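Local coordinates for protein Plm1 (Streptomyces sp. HK803, PDB 4HXY) that probably reduces the beta-keto group of a polyketide intermediate with NADPH, as the ketoreductase of the first phoslactomycin synthase module, at residues Q296-D308 with G334-R348. Sequence-based numbering, arbitrary orientation.
Sequences QMAAKVEGALLLD and GYAAGNACLDALARR. With NDP (NADPH dihydro-nicotinamide-adenine-dinucleotide phosphate), chain C.
Gln-296 reaches Gly-334, its OE1 3.2 Å from the glycine CA, where a side chain would collide with the amide. The near-parallel helices, their local axes 8.7 Å apart and 2° from parallel, meet at this end over Gly-334 and Gly-338. Met-297, bent at chi3, enters a hole formed by Gly-334, Ala-337, Gly-338 and Cys-341, its CE 3.8 Å from Ala-337 CB. Lys-300 is the second knob, among Tyr-335, Gly-338, Asn-339 and Leu-342. Its CG lies against Leu-342 CD1, and turns at chi3 (-82°) and chi4 (-72°) curl NZ to where three oxygens grip it: the ribose hydroxyls O3D and O2D of NADPH, and Asn-339 OD1, 3.1 Å from NZ, which stands tilted out of that carbonyl's plane. Tyr-335 OH also bonds O2D, at 2.8 Å, while Asn-339 ND2 sits over the tyrosine ring. A methionine in place of Lys-300 would probably rob Asn-339 OD1 and both hydroxyls of their shared donor, leaving the ribose to Tyr-335 alone among these two helices. Val-301 CG2 presses on Gly-338 CA at 3.4 Å, and Ala-304 CB nestles between Leu-342 and Leu-345. The Leu-305 side chain crosses that of Arg-348 at about a right angle, CD2 against NH2, which forms a salt bridge to Asp-308 OD2 (3.0 Å) from above the carboxylate plane; Asp-308 OD1 pairs with Arg-349. Classical short-chain dehydrogenases/reductases carry Tyr-x-x-x-Lys on one helix; asparagine there, with lysine from the neighbouring helix, characterises modular polyketide synthase ketoreductases, built on a Rossmann fold.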
ATOM      1  N   GLN A 296      -8.526   0.328 -10.886  1.00  6.83           N
ATOM      2  CA  GLN A 296      -7.685  -0.604 -10.152  1.00  7.46           C
ATOM      3  C   GLN A 296      -7.634  -0.295  -8.658  1.00  7.13           C
ATOM      4  O   GLN A 296      -7.456  -1.207  -7.862  1.00  8.09           O
ATOM      5  CB  GLN A 296      -6.255  -0.576 -10.712  1.00  7.25           C
ATOM      6  CG  GLN A 296      -6.079  -1.277 -12.057  1.00  9.28           C
ATOM      7  CD  GLN A 296      -4.748  -0.993 -12.756  1.00 12.96           C
ATOM      8  OE1 GLN A 296      -3.840  -0.331 -12.216  1.00 12.15           O
ATOM      9  NE2 GLN A 296      -4.634  -1.489 -13.985  1.00 14.41           N
ATOM     10  N   MET A 297      -7.754   0.980  -8.302  1.00  7.07           N
ATOM     11  CA  MET A 297      -7.627   1.427  -6.905  1.00  6.63           C
ATOM     12  C   MET A 297      -8.997   1.584  -6.209  1.00  7.29           C
ATOM     13  O   MET A 297      -9.055   1.756  -4.994  1.00  8.60           O
ATOM     14  CB  MET A 297      -6.840   2.755  -6.837  1.00  6.72           C
ATOM     15  CG  MET A 297      -5.407   2.664  -7.322  1.00  7.46           C
ATOM     16  SD  MET A 297      -4.524   4.216  -7.441  1.00  8.38           S
ATOM     17  CE  MET A 297      -4.342   4.650  -5.679  1.00  8.28           C
ATOM     18  N   ALA A 298     -10.096   1.524  -6.963  1.00  6.69           N
ATOM     19  CA  ALA A 298     -11.393   1.993  -6.447  1.00  6.97           C
ATOM     20  C   ALA A 298     -11.886   1.206  -5.227  1.00  6.87           C
ATOM     21  O   ALA A 298     -12.108   1.788  -4.153  1.00  7.80           O
ATOM     22  CB  ALA A 298     -12.413   1.910  -7.530  1.00  7.36           C
ATOM     23  N   ALA A 299     -12.126  -0.095  -5.403  1.00  7.03           N
ATOM     24  CA  ALA A 299     -12.651  -0.913  -4.285  1.00  7.06           C
ATOM     25  C   ALA A 299     -11.728  -0.854  -3.073  1.00  7.34           C
ATOM     26  O   ALA A 299     -12.166  -0.704  -1.929  1.00  7.60           O
ATOM     27  CB  ALA A 299     -12.894  -2.355  -4.701  1.00  7.13           C
ATOM     28  N   LYS A 300     -10.434  -0.982  -3.319  1.00  8.31           N
ATOM     29  CA  LYS A 300      -9.471  -1.058  -2.228  1.00  8.17           C
ATOM     30  C   LYS A 300      -9.388   0.280  -1.492  1.00  8.09           C
ATOM     31  O   LYS A 300      -9.644   0.350  -0.289  1.00  8.83           O
ATOM     32  CB  LYS A 300      -8.113  -1.523  -2.776  1.00  8.57           C
ATOM     33  CG  LYS A 300      -7.096  -1.813  -1.713  1.00  9.47           C
ATOM     34  CD  LYS A 300      -5.858  -2.534  -2.297  1.00 10.49           C
ATOM     35  CE  LYS A 300      -6.054  -4.063  -2.465  1.00 11.33           C
ATOM     36  NZ  LYS A 300      -6.074  -4.796  -1.177  1.00 14.39           N
ATOM     37  N   VAL A 301      -9.106   1.359  -2.223  1.00  7.83           N
ATOM     38  CA  VAL A 301      -8.851   2.675  -1.612  1.00  7.43           C
ATOM     39  C   VAL A 301     -10.132   3.452  -1.297  1.00  8.20           C
ATOM     40  O   VAL A 301     -10.336   3.916  -0.167  1.00  7.39           O
ATOM     41  CB  VAL A 301      -7.928   3.531  -2.454  1.00  7.46           C
ATOM     42  CG1 VAL A 301      -7.642   4.853  -1.750  1.00  7.48           C
ATOM     43  CG2 VAL A 301      -6.610   2.794  -2.721  1.00  6.99           C
ATOM     44  N   GLU A 302     -10.976   3.650  -2.300  1.00  8.56           N
ATOM     45  CA  GLU A 302     -12.198   4.409  -2.080  1.00  9.30           C
ATOM     46  C   GLU A 302     -13.139   3.653  -1.118  1.00  8.49           C
ATOM     47  O   GLU A 302     -13.788   4.286  -0.279  1.00  8.54           O
ATOM     48  CB  GLU A 302     -12.867   4.775  -3.414  1.00  9.61           C
ATOM     49  CG  GLU A 302     -11.944   5.585  -4.370  1.00 13.24           C
ATOM     50  CD  GLU A 302     -11.288   6.825  -3.732  1.00 20.41           C
ATOM     51  OE1 GLU A 302     -11.983   7.581  -3.005  1.00 22.84           O
ATOM     52  OE2 GLU A 302     -10.065   7.042  -3.950  1.00 25.48           O
ATOM     53  N   GLY A 303     -13.204   2.324  -1.227  1.00  7.83           N
ATOM     54  CA  GLY A 303     -13.900   1.490  -0.238  1.00  7.56           C
ATOM     55  C   GLY A 303     -13.405   1.699   1.183  1.00  7.02           C
ATOM     56  O   GLY A 303     -14.180   1.904   2.108  1.00  7.82           O
ATOM     57  N   ALA A 304     -12.095   1.640   1.380  1.00  7.16           N
ATOM     58  CA  ALA A 304     -11.541   1.821   2.710  1.00  5.91           C
ATOM     59  C   ALA A 304     -11.810   3.205   3.285  1.00  6.57           C
ATOM     60  O   ALA A 304     -12.114   3.328   4.486  1.00  7.35           O
ATOM     61  CB  ALA A 304     -10.051   1.528   2.703  1.00  6.19           C
ATOM     62  N   LEU A 305     -11.691   4.235   2.440  1.00  6.29           N
ATOM     63  CA  LEU A 305     -11.915   5.606   2.855  1.00  6.80           C
ATOM     64  C   LEU A 305     -13.378   5.796   3.235  1.00  7.45           C
ATOM     65  O   LEU A 305     -13.684   6.497   4.197  1.00  8.90           O
ATOM     66  CB  LEU A 305     -11.550   6.587   1.751  1.00  7.11           C
ATOM     67  CG  LEU A 305     -10.038   6.762   1.571  1.00  7.76           C
ATOM     68  CD1 LEU A 305      -9.726   7.459   0.236  1.00  9.70           C
ATOM     69  CD2 LEU A 305      -9.344   7.475   2.730  1.00  8.55           C
ATOM     70  N   LEU A 306     -14.268   5.178   2.468  1.00  7.93           N
ATOM     71  CA  LEU A 306     -15.709   5.291   2.760  1.00  8.34           C
ATOM     72  C   LEU A 306     -16.022   4.582   4.076  1.00  8.50           C
ATOM     73  O   LEU A 306     -16.727   5.135   4.935  1.00  9.02           O
ATOM     74  CB  LEU A 306     -16.531   4.703   1.623  1.00  8.37           C
ATOM     75  CG  LEU A 306     -18.058   4.812   1.723  1.00  9.91           C
ATOM     76  CD1 LEU A 306     -18.516   6.259   1.878  1.00 11.44           C
ATOM     77  CD2 LEU A 306     -18.686   4.167   0.499  1.00 10.47           C
ATOM     78  N   LEU A 307     -15.445   3.397   4.275  1.00  8.69           N
ATOM     79  CA  LEU A 307     -15.645   2.659   5.525  1.00  9.14           C
ATOM     80  C   LEU A 307     -15.142   3.447   6.726  1.00  9.21           C
ATOM     81  O   LEU A 307     -15.778   3.471   7.770  1.00  9.51           O
ATOM     82  CB  LEU A 307     -14.959   1.304   5.493  1.00  9.44           C
ATOM     83  CG  LEU A 307     -15.596   0.248   4.591  1.00  9.55           C
ATOM     84  CD1 LEU A 307     -14.567  -0.826   4.210  1.00 11.03           C
ATOM     85  CD2 LEU A 307     -16.825  -0.372   5.254  1.00 12.57           C
ATOM     86  N   ASP A 308     -13.962   4.042   6.594  1.00  8.56           N
ATOM     87  CA  ASP A 308     -13.369   4.826   7.660  1.00  8.61           C
ATOM     88  C   ASP A 308     -14.294   5.990   8.022  1.00  8.58           C
ATOM     89  O   ASP A 308     -14.526   6.276   9.202  1.00  9.85           O
ATOM     90  CB  ASP A 308     -11.989   5.346   7.223  1.00  8.34           C
ATOM     91  CG  ASP A 308     -11.381   6.332   8.210  1.00 11.15           C
ATOM     92  OD1 ASP A 308     -11.087   5.972   9.363  1.00 13.15           O
ATOM     93  OD2 ASP A 308     -11.192   7.487   7.816  1.00 14.16           O
ATOM     94  N   GLY A 334      -1.092  -0.015 -10.165  1.00  8.55           N
ATOM     95  CA  GLY A 334      -2.338   0.330  -9.493  1.00  8.15           C
ATOM     96  C   GLY A 334      -2.582  -0.486  -8.238  1.00  7.69           C
ATOM     97  O   GLY A 334      -3.097   0.020  -7.244  1.00  7.18           O
ATOM     98  N   TYR A 335      -2.213  -1.762  -8.292  1.00  7.24           N
ATOM     99  CA  TYR A 335      -2.375  -2.654  -7.146  1.00  6.73           C
ATOM    100  C   TYR A 335      -1.456  -2.166  -6.021  1.00  6.35           C
ATOM    101  O   TYR A 335      -1.863  -1.994  -4.872  1.00  5.62           O
ATOM    102  CB  TYR A 335      -2.028  -4.062  -7.553  1.00  6.50           C
ATOM    103  CG  TYR A 335      -2.309  -5.117  -6.518  1.00  6.73           C
ATOM    104  CD1 TYR A 335      -3.573  -5.283  -5.989  1.00  6.46           C
ATOM    105  CD2 TYR A 335      -1.302  -5.974  -6.108  1.00  8.38           C
ATOM    106  CE1 TYR A 335      -3.841  -6.274  -5.051  1.00  6.86           C
ATOM    107  CE2 TYR A 335      -1.541  -6.947  -5.172  1.00  7.83           C
ATOM    108  CZ  TYR A 335      -2.820  -7.107  -4.658  1.00  7.33           C
ATOM    109  OH  TYR A 335      -3.041  -8.091  -3.745  1.00  9.55           O
ATOM    110  N   ALA A 336      -0.208  -1.910  -6.372  1.00  5.07           N
ATOM    111  CA  ALA A 336       0.778  -1.416  -5.404  1.00  4.53           C
ATOM    112  C   ALA A 336       0.340  -0.083  -4.802  1.00  4.62           C
ATOM    113  O   ALA A 336       0.448   0.141  -3.604  1.00  5.41           O
ATOM    114  CB  ALA A 336       2.179  -1.268  -6.079  1.00  4.81           C
ATOM    115  N   ALA A 337      -0.146   0.819  -5.644  1.00  5.11           N
ATOM    116  CA  ALA A 337      -0.560   2.131  -5.170  1.00  5.66           C
ATOM    117  C   ALA A 337      -1.682   1.993  -4.144  1.00  5.56           C
ATOM    118  O   ALA A 337      -1.647   2.601  -3.073  1.00  5.43           O
ATOM    119  CB  ALA A 337      -1.008   2.995  -6.336  1.00  4.94           C
ATOM    120  N   GLY A 338      -2.664   1.172  -4.461  1.00  5.98           N
ATOM    121  CA  GLY A 338      -3.816   1.003  -3.582  1.00  5.51           C
ATOM    122  C   GLY A 338      -3.422   0.417  -2.252  1.00  5.46           C
ATOM    123  O   GLY A 338      -3.933   0.819  -1.206  1.00  5.89           O
ATOM    124  N   ASN A 339      -2.514  -0.551  -2.282  1.00  4.64           N
ATOM    125  CA  ASN A 339      -2.072  -1.178  -1.052  1.00  4.92           C
ATOM    126  C   ASN A 339      -1.268  -0.217  -0.185  1.00  4.84           C
ATOM    127  O   ASN A 339      -1.429  -0.196   1.034  1.00  5.42           O
ATOM    128  CB  ASN A 339      -1.334  -2.481  -1.359  1.00  4.86           C
ATOM    129  CG  ASN A 339      -2.277  -3.599  -1.750  1.00  3.69           C
ATOM    130  OD1 ASN A 339      -3.102  -4.012  -0.950  1.00  7.50           O
ATOM    131  ND2 ASN A 339      -2.154  -4.103  -2.981  1.00  6.57           N
ATOM    132  N   ALA A 340      -0.438   0.614  -0.809  1.00  4.44           N
ATOM    133  CA  ALA A 340       0.312   1.625  -0.069  1.00  4.48           C
ATOM    134  C   ALA A 340      -0.661   2.613   0.589  1.00  5.29           C
ATOM    135  O   ALA A 340      -0.417   3.097   1.699  1.00  6.19           O
ATOM    136  CB  ALA A 340       1.290   2.377  -1.002  1.00  4.40           C
ATOM    137  N   CYS A 341      -1.740   2.935  -0.108  1.00  4.53           N
ATOM    138  CA  CYS A 341      -2.786   3.780   0.470  1.00  5.50           C
ATOM    139  C   CYS A 341      -3.396   3.162   1.721  1.00  5.31           C
ATOM    140  O   CYS A 341      -3.646   3.870   2.706  1.00  5.13           O
ATOM    141  CB  CYS A 341      -3.871   4.075  -0.549  1.00  5.33           C
ATOM    142  SG  CYS A 341      -3.382   5.200  -1.894  1.00  7.07           S
ATOM    143  N   LEU A 342      -3.656   1.858   1.684  1.00  6.04           N
ATOM    144  CA  LEU A 342      -4.244   1.175   2.853  1.00  6.08           C
ATOM    145  C   LEU A 342      -3.341   1.311   4.062  1.00  6.45           C
ATOM    146  O   LEU A 342      -3.791   1.600   5.161  1.00  5.71           O
ATOM    147  CB  LEU A 342      -4.468  -0.308   2.579  1.00  6.01           C
ATOM    148  CG  LEU A 342      -5.558  -0.697   1.606  1.00  6.59           C
ATOM    149  CD1 LEU A 342      -5.661  -2.231   1.549  1.00  6.97           C
ATOM    150  CD2 LEU A 342      -6.899  -0.044   1.992  1.00  6.50           C
ATOM    151  N   ASP A 343      -2.039   1.117   3.864  1.00  6.42           N
ATOM    152  CA  ASP A 343      -1.119   1.169   4.990  1.00  6.46           C
ATOM    153  C   ASP A 343      -1.162   2.563   5.595  1.00  6.14           C
ATOM    154  O   ASP A 343      -1.139   2.711   6.814  1.00  6.43           O
ATOM    155  CB  ASP A 343       0.305   0.803   4.540  1.00  7.20           C
ATOM    156  CG  ASP A 343       0.387  -0.588   3.910  1.00 11.55           C
ATOM    157  OD1 ASP A 343      -0.554  -1.405   4.091  1.00 12.60           O
ATOM    158  OD2 ASP A 343       1.411  -0.896   3.231  1.00 12.33           O
ATOM    159  N   ALA A 344      -1.262   3.590   4.744  1.00  5.88           N
ATOM    160  CA  ALA A 344      -1.316   4.971   5.239  1.00  5.42           C
ATOM    161  C   ALA A 344      -2.612   5.268   5.966  1.00  5.29           C
ATOM    162  O   ALA A 344      -2.596   5.977   6.957  1.00  6.23           O
ATOM    163  CB  ALA A 344      -1.113   5.987   4.127  1.00  6.18           C
ATOM    164  N   LEU A 345      -3.721   4.721   5.470  1.00  5.19           N
ATOM    165  CA  LEU A 345      -5.011   4.928   6.111  1.00  4.62           C
ATOM    166  C   LEU A 345      -4.992   4.327   7.520  1.00  5.17           C
ATOM    167  O   LEU A 345      -5.511   4.949   8.443  1.00  5.11           O
ATOM    168  CB  LEU A 345      -6.136   4.309   5.299  1.00  4.66           C
ATOM    169  CG  LEU A 345      -7.515   4.396   5.921  1.00  6.73           C
ATOM    170  CD1 LEU A 345      -7.928   5.839   6.180  1.00  5.26           C
ATOM    171  CD2 LEU A 345      -8.496   3.657   5.009  1.00  6.91           C
ATOM    172  N   ALA A 346      -4.398   3.147   7.705  1.00  5.11           N
ATOM    173  CA  ALA A 346      -4.330   2.587   9.047  1.00  5.82           C
ATOM    174  C   ALA A 346      -3.567   3.530   9.972  1.00  6.16           C
ATOM    175  O   ALA A 346      -3.981   3.743  11.111  1.00  7.22           O
ATOM    176  CB  ALA A 346      -3.732   1.187   9.061  1.00  6.32           C
ATOM    177  N   ARG A 347      -2.445   4.076   9.499  1.00  6.49           N
ATOM    178  CA  ARG A 347      -1.673   5.037  10.307  1.00  7.64           C
ATOM    179  C   ARG A 347      -2.517   6.266  10.644  1.00  7.21           C
ATOM    180  O   ARG A 347      -2.501   6.753  11.777  1.00  7.22           O
ATOM    181  CB  ARG A 347      -0.392   5.460   9.584  1.00  8.33           C
ATOM    182  CG  ARG A 347       0.633   4.374   9.482  1.00 13.03           C
ATOM    183  CD  ARG A 347       2.013   4.867   9.049  1.00 18.44           C
ATOM    184  NE  ARG A 347       2.056   5.235   7.636  1.00 22.75           N
ATOM    185  CZ  ARG A 347       2.102   6.479   7.158  1.00 23.75           C
ATOM    186  NH1 ARG A 347       2.138   7.544   7.973  1.00 25.62           N
ATOM    187  NH2 ARG A 347       2.132   6.653   5.838  1.00 24.83           N
ATOM    188  N   ARG A 348      -3.241   6.754   9.654  1.00  6.47           N
ATOM    189  CA  ARG A 348      -4.062   7.952   9.801  1.00  7.13           C
ATOM    190  C   ARG A 348      -5.140   7.735  10.854  1.00  7.61           C
ATOM    191  O   ARG A 348      -5.358   8.583  11.734  1.00  6.63           O
ATOM    192  CB  ARG A 348      -4.680   8.367   8.468  1.00  6.94           C
ATOM    193  CG  ARG A 348      -5.312   9.738   8.484  1.00  8.42           C
ATOM    194  CD  ARG A 348      -5.994  10.052   7.177  1.00  9.12           C
ATOM    195  NE  ARG A 348      -7.305   9.408   7.062  1.00 10.72           N
ATOM    196  CZ  ARG A 348      -8.133   9.561   6.036  1.00 11.31           C
ATOM    197  NH1 ARG A 348      -7.794  10.310   4.996  1.00 11.83           N
ATOM    198  NH2 ARG A 348      -9.320   8.971   6.055  1.00 11.46           N
TER
HETATM  199  PA  NDP C 501     -10.747 -12.433  -4.528  1.00 12.23           P
HETATM  200  O1A NDP C 501     -11.102 -13.868  -4.337  1.00 13.80           O
HETATM  201  O2A NDP C 501     -10.819 -11.858  -5.911  1.00 11.30           O
HETATM  202  O5B NDP C 501     -11.655 -11.538  -3.567  1.00 11.19           O
HETATM  203  C5B NDP C 501     -11.838 -10.163  -3.836  1.00 12.82           C
HETATM  204  C4B NDP C 501     -13.230  -9.787  -3.418  1.00 11.40           C
HETATM  205  O4B NDP C 501     -13.444  -8.404  -3.618  1.00  8.96           O
HETATM  206  C3B NDP C 501     -14.300 -10.483  -4.224  1.00 13.42           C
HETATM  207  O3B NDP C 501     -15.252 -11.036  -3.294  1.00 15.33           O
HETATM  208  C2B NDP C 501     -14.939  -9.399  -5.062  1.00 10.16           C
HETATM  209  O2B NDP C 501     -16.276  -9.816  -5.244  1.00 11.30           O
HETATM  210  C1B NDP C 501     -14.740  -8.200  -4.139  1.00  9.11           C
HETATM  211  N9A NDP C 501     -14.859  -6.882  -4.750  1.00  7.70           N
HETATM  212  C8A NDP C 501     -14.132  -6.356  -5.796  1.00  7.49           C
HETATM  213  N7A NDP C 501     -14.582  -5.109  -6.057  1.00  7.76           N
HETATM  214  C5A NDP C 501     -15.581  -4.817  -5.162  1.00  7.73           C
HETATM  215  C6A NDP C 501     -16.382  -3.707  -4.948  1.00  6.52           C
HETATM  216  N6A NDP C 501     -16.314  -2.585  -5.657  1.00  6.73           N
HETATM  217  N1A NDP C 501     -17.327  -3.771  -3.939  1.00  7.17           N
HETATM  218  C2A NDP C 501     -17.444  -4.900  -3.137  1.00  5.95           C
HETATM  219  N3A NDP C 501     -16.661  -6.008  -3.343  1.00  7.42           N
HETATM  220  C4A NDP C 501     -15.742  -5.942  -4.343  1.00  8.44           C
HETATM  221  O3  NDP C 501      -9.258 -12.131  -3.995  1.00 11.17           O
HETATM  222  PN  NDP C 501      -8.558 -12.663  -2.676  1.00 12.40           P
HETATM  223  O1N NDP C 501      -7.319 -13.349  -3.107  1.00 15.38           O
HETATM  224  O2N NDP C 501      -9.470 -13.359  -1.747  1.00 14.07           O
HETATM  225  O5D NDP C 501      -7.989 -11.324  -2.013  1.00 15.12           O
HETATM  226  C5D NDP C 501      -8.782 -10.513  -1.187  1.00 14.82           C
HETATM  227  C4D NDP C 501      -7.928  -9.358  -0.692  1.00 12.35           C
HETATM  228  O4D NDP C 501      -6.693  -9.833  -0.183  1.00 11.63           O
HETATM  229  C3D NDP C 501      -7.584  -8.389  -1.798  1.00 12.04           C
HETATM  230  O3D NDP C 501      -7.807  -7.084  -1.356  1.00 14.77           O
HETATM  231  C2D NDP C 501      -6.106  -8.597  -2.056  1.00 12.84           C
HETATM  232  O2D NDP C 501      -5.454  -7.437  -2.532  1.00 14.33           O
HETATM  233  C1D NDP C 501      -5.617  -9.085  -0.708  1.00 12.33           C
HETATM  234  N1N NDP C 501      -4.442  -9.959  -0.832  1.00 11.07           N
HETATM  235  C2N NDP C 501      -4.560 -11.220  -1.343  1.00  9.58           C
HETATM  236  C3N NDP C 501      -3.447 -12.015  -1.622  1.00 10.59           C
HETATM  237  C7N NDP C 501      -3.582 -13.408  -2.102  1.00 11.03           C
HETATM  238  O7N NDP C 501      -2.420 -14.146  -2.126  1.00 11.88           O
HETATM  239  N7N NDP C 501      -4.703 -13.960  -2.539  1.00 12.14           N
HETATM  240  C4N NDP C 501      -2.122 -11.593  -1.047  1.00  9.76           C
HETATM  241  C5N NDP C 501      -2.104 -10.205  -0.498  1.00  9.96           C
HETATM  242  C6N NDP C 501      -3.254  -9.458  -0.392  1.00 10.14           C
HETATM  243  P2B NDP C 501     -17.258  -9.174  -6.332  1.00 13.15           P
HETATM  244  O1X NDP C 501     -18.493 -10.044  -6.280  1.00 13.44           O
HETATM  245  O2X NDP C 501     -16.612  -9.190  -7.724  1.00 13.76           O
HETATM  246  O3X NDP C 501     -17.542  -7.768  -5.995  1.00 10.20           O
HETATM  247  O   HOH W   1      -5.296  -1.059  -5.646  1.00 14.49           O
HETATM  248  O   HOH W   2      -1.312  -0.989 -13.160  1.00 18.54           O
HETATM  249  O   HOH W   3      -8.635   8.079   9.249  1.00 11.53           O